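Tll0287 protein (Thermosynechococcus elongatus, PDB 5B82) binds a covalently attached heme c in a PAS-like domain and probably serves as a redox or sensory protein. Local coordinates at residues Q111-H116 with G170-M175. Sequence-based numbering, arbitrary orientation. Where two conformers were deposited one is given.
With HEC (heme c), chain B.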
# COMPACT_ATOMS: atom_id res chain seq x y z
N GLN A 111 8.70 6.83 -10.42
CA GLN A 111 9.74 5.84 -10.71
C GLN A 111 9.10 4.48 -10.96
O GLN A 111 9.42 3.80 -11.94
CB GLN A 111 10.78 5.76 -9.59
CG GLN A 111 11.94 6.75 -9.75
CD GLN A 111 12.93 6.72 -8.58
OE1 GLN A 111 13.02 7.68 -7.81
NE2 GLN A 111 13.69 5.63 -8.47
N PHE A 112 8.19 4.09 -10.07
CA PHE A 112 7.48 2.82 -10.27
C PHE A 112 6.71 2.80 -11.59
O PHE A 112 6.78 1.84 -12.38
CB PHE A 112 6.57 2.53 -9.07
CG PHE A 112 7.34 2.21 -7.80
CD1 PHE A 112 8.38 1.28 -7.84
CD2 PHE A 112 7.04 2.84 -6.61
CE1 PHE A 112 9.09 0.97 -6.69
CE2 PHE A 112 7.75 2.54 -5.44
CZ PHE A 112 8.78 1.61 -5.48
N ASP A 113 5.99 3.89 -11.87
CA ASP A 113 5.17 3.98 -13.07
C ASP A 113 6.00 3.89 -14.34
O ASP A 113 5.54 3.35 -15.34
CB ASP A 113 4.35 5.28 -13.06
CG ASP A 113 3.34 5.33 -14.19
OD1 ASP A 113 2.33 4.60 -14.13
OD2 ASP A 113 3.55 6.13 -15.13
N ASN A 114 7.22 4.42 -14.30
CA ASN A 114 8.05 4.47 -15.50
C ASN A 114 8.92 3.24 -15.73
O ASN A 114 9.50 3.08 -16.81
CB ASN A 114 8.91 5.73 -15.50
CG ASN A 114 8.11 6.97 -15.82
OD1 ASN A 114 7.12 6.92 -16.54
ND2 ASN A 114 8.53 8.11 -15.27
N ASN A 115 9.03 2.39 -14.71
CA ASN A 115 9.78 1.14 -14.83
C ASN A 115 9.01 -0.03 -14.22
O ASN A 115 9.07 -0.26 -13.02
CB ASN A 115 11.15 1.29 -14.15
CG ASN A 115 12.02 0.05 -14.32
OD1 ASN A 115 11.66 -0.90 -15.03
ND2 ASN A 115 13.18 0.05 -13.67
N HIS A 116 8.28 -0.78 -15.04
CA HIS A 116 7.45 -1.84 -14.49
C HIS A 116 8.24 -2.94 -13.77
O HIS A 116 7.71 -3.63 -12.90
CB HIS A 116 6.46 -2.40 -15.52
CG HIS A 116 7.09 -3.20 -16.62
ND1 HIS A 116 7.96 -2.66 -17.53
CD2 HIS A 116 6.94 -4.50 -16.97
CE1 HIS A 116 8.34 -3.59 -18.39
NE2 HIS A 116 7.73 -4.72 -18.07
N GLY A 170 -2.39 -5.89 -13.18
CA GLY A 170 -1.09 -5.44 -13.64
C GLY A 170 -0.85 -3.95 -13.44
O GLY A 170 0.27 -3.48 -13.58
N ASP A 171 -1.91 -3.22 -13.12
CA ASP A 171 -1.79 -1.78 -12.84
C ASP A 171 -0.91 -1.50 -11.63
O ASP A 171 -0.79 -2.32 -10.73
CB ASP A 171 -3.16 -1.16 -12.57
CG ASP A 171 -3.98 -0.98 -13.82
OD1 ASP A 171 -3.56 -1.50 -14.87
OD2 ASP A 171 -5.05 -0.34 -13.73
N LEU A 172 -0.32 -0.31 -11.59
CA LEU A 172 0.34 0.17 -10.38
C LEU A 172 -0.72 0.67 -9.39
O LEU A 172 -1.41 1.65 -9.66
CB LEU A 172 1.33 1.28 -10.70
CG LEU A 172 1.96 1.96 -9.49
CD1 LEU A 172 2.84 0.97 -8.72
CD2 LEU A 172 2.75 3.18 -9.94
N ARG A 173 -0.83 -0.01 -8.25
CA ARG A 173 -1.84 0.31 -7.24
C ARG A 173 -1.41 1.48 -6.35
O ARG A 173 -2.23 2.33 -5.97
CB ARG A 173 -2.11 -0.91 -6.37
CG ARG A 173 -2.99 -0.63 -5.17
CD ARG A 173 -4.45 -0.40 -5.58
NE ARG A 173 -5.27 -0.10 -4.41
CZ ARG A 173 -5.46 1.12 -3.91
NH1 ARG A 173 -4.90 2.17 -4.49
NH2 ARG A 173 -6.23 1.29 -2.84
N GLY A 174 -0.13 1.50 -6.02
CA GLY A 174 0.43 2.45 -5.07
C GLY A 174 1.75 1.88 -4.59
O GLY A 174 2.40 1.10 -5.31
N MET A 175 2.15 2.23 -3.38
CA MET A 175 3.43 1.79 -2.84
C MET A 175 3.41 1.78 -1.33
O MET A 175 2.55 2.43 -0.71
CB MET A 175 4.55 2.70 -3.32
CG MET A 175 4.55 4.09 -2.67
SD MET A 175 5.73 5.18 -3.46
CE MET A 175 5.43 6.70 -2.52
FE HEC B . -7.44 -2.75 -0.86
CHA HEC B . -6.96 0.20 0.75
CHB HEC B . -4.30 -2.38 -2.36
CHC HEC B . -7.72 -5.80 -2.31
CHD HEC B . -10.67 -2.95 0.27
NA HEC B . -5.94 -1.32 -0.87
C1A HEC B . -5.90 -0.24 -0.01
C2A HEC B . -4.58 0.35 -0.07
C3A HEC B . -3.86 -0.37 -0.92
C4A HEC B . -4.69 -1.43 -1.45
CMA HEC B . -2.39 -0.15 -1.33
CAA HEC B . -4.10 1.59 0.74
CBA HEC B . -4.10 2.86 -0.10
CGA HEC B . -5.49 3.44 -0.15
O1A HEC B . -6.07 3.51 -1.26
O2A HEC B . -6.04 3.81 0.92
NB HEC B . -6.24 -3.85 -2.11
C1B HEC B . -4.97 -3.56 -2.57
C2B HEC B . -4.46 -4.70 -3.30
C3B HEC B . -5.41 -5.64 -3.29
C4B HEC B . -6.54 -5.13 -2.54
CMB HEC B . -3.09 -4.78 -4.01
CAB HEC B . -5.33 -7.04 -3.95
CBB HEC B . -4.25 -7.91 -3.26
NC HEC B . -8.94 -4.10 -1.02
C1C HEC B . -8.82 -5.33 -1.62
C2C HEC B . -9.99 -6.11 -1.28
C3C HEC B . -10.87 -5.28 -0.69
C4C HEC B . -10.18 -4.03 -0.44
CMC HEC B . -10.31 -7.47 -1.94
CAC HEC B . -12.32 -5.61 -0.24
CBC HEC B . -12.45 -6.79 0.75
ND HEC B . -8.65 -1.55 0.26
C1D HEC B . -9.92 -1.89 0.72
C2D HEC B . -10.31 -0.96 1.76
C3D HEC B . -9.14 0.02 1.89
C4D HEC B . -8.17 -0.42 0.93
CMD HEC B . -11.62 -0.94 2.57
CAD HEC B . -9.00 1.21 2.86
CBD HEC B . -8.36 0.62 4.11
CGD HEC B . -7.97 1.70 5.10
O1D HEC B . -8.87 2.40 5.62
O2D HEC B . -6.76 1.84 5.36
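F112, on the last turn of helix 103-114, meets L172 and M175 of segment 170-175. Its CB rests on the isobutyl fork of L172, 4.0 Å from CD2 and 4.1 Å from CD1. Farther out, M175 CB lies 3.8 Å from F112 CE2, and the sulfur SD sits in plane at the ring edge, 5.1 Å from the centroid, a Met-aromatic contact. With chi1 at 73° and its chain extended beyond CG, M175 points CB toward 111-116 while the thioether crosses the phenylalanine at about a right angle, SD beside CE2 and CD2 and the chain end leading away. One residue on, D113 adds its backbone N and CB against the same L172 CD2, at 3.8 Å from N. No hydrogen bond joins 111-116 to 170-175, and their contact rests on apolar groups and the Met-aromatic edge.

Between L172 and M175, R173 turns to the other side of the strand. Its NH2 donates to heme propionate O1A at 2.7 Å (N-H...O 153°), while NH1 bonds to K92 O. One face of the guanidinium lies against pyrrole A, with C3A and methyl CMA over it. A leucine here would probably cost the propionate the hydrogen bond and positive charge that the guanidinium brings, and K92 O the bond from NH1.

R173 and G174 both face I135, a classic beta bulge, in strand 172-181 of the antiparallel sheet of this PAS-like domain. F132 of strand 128-136 touches both F112 and M175, and R134 ties the F112 carbonyl to that strand, so helix 103-114 packs across both strands, with the heme beyond 172-181.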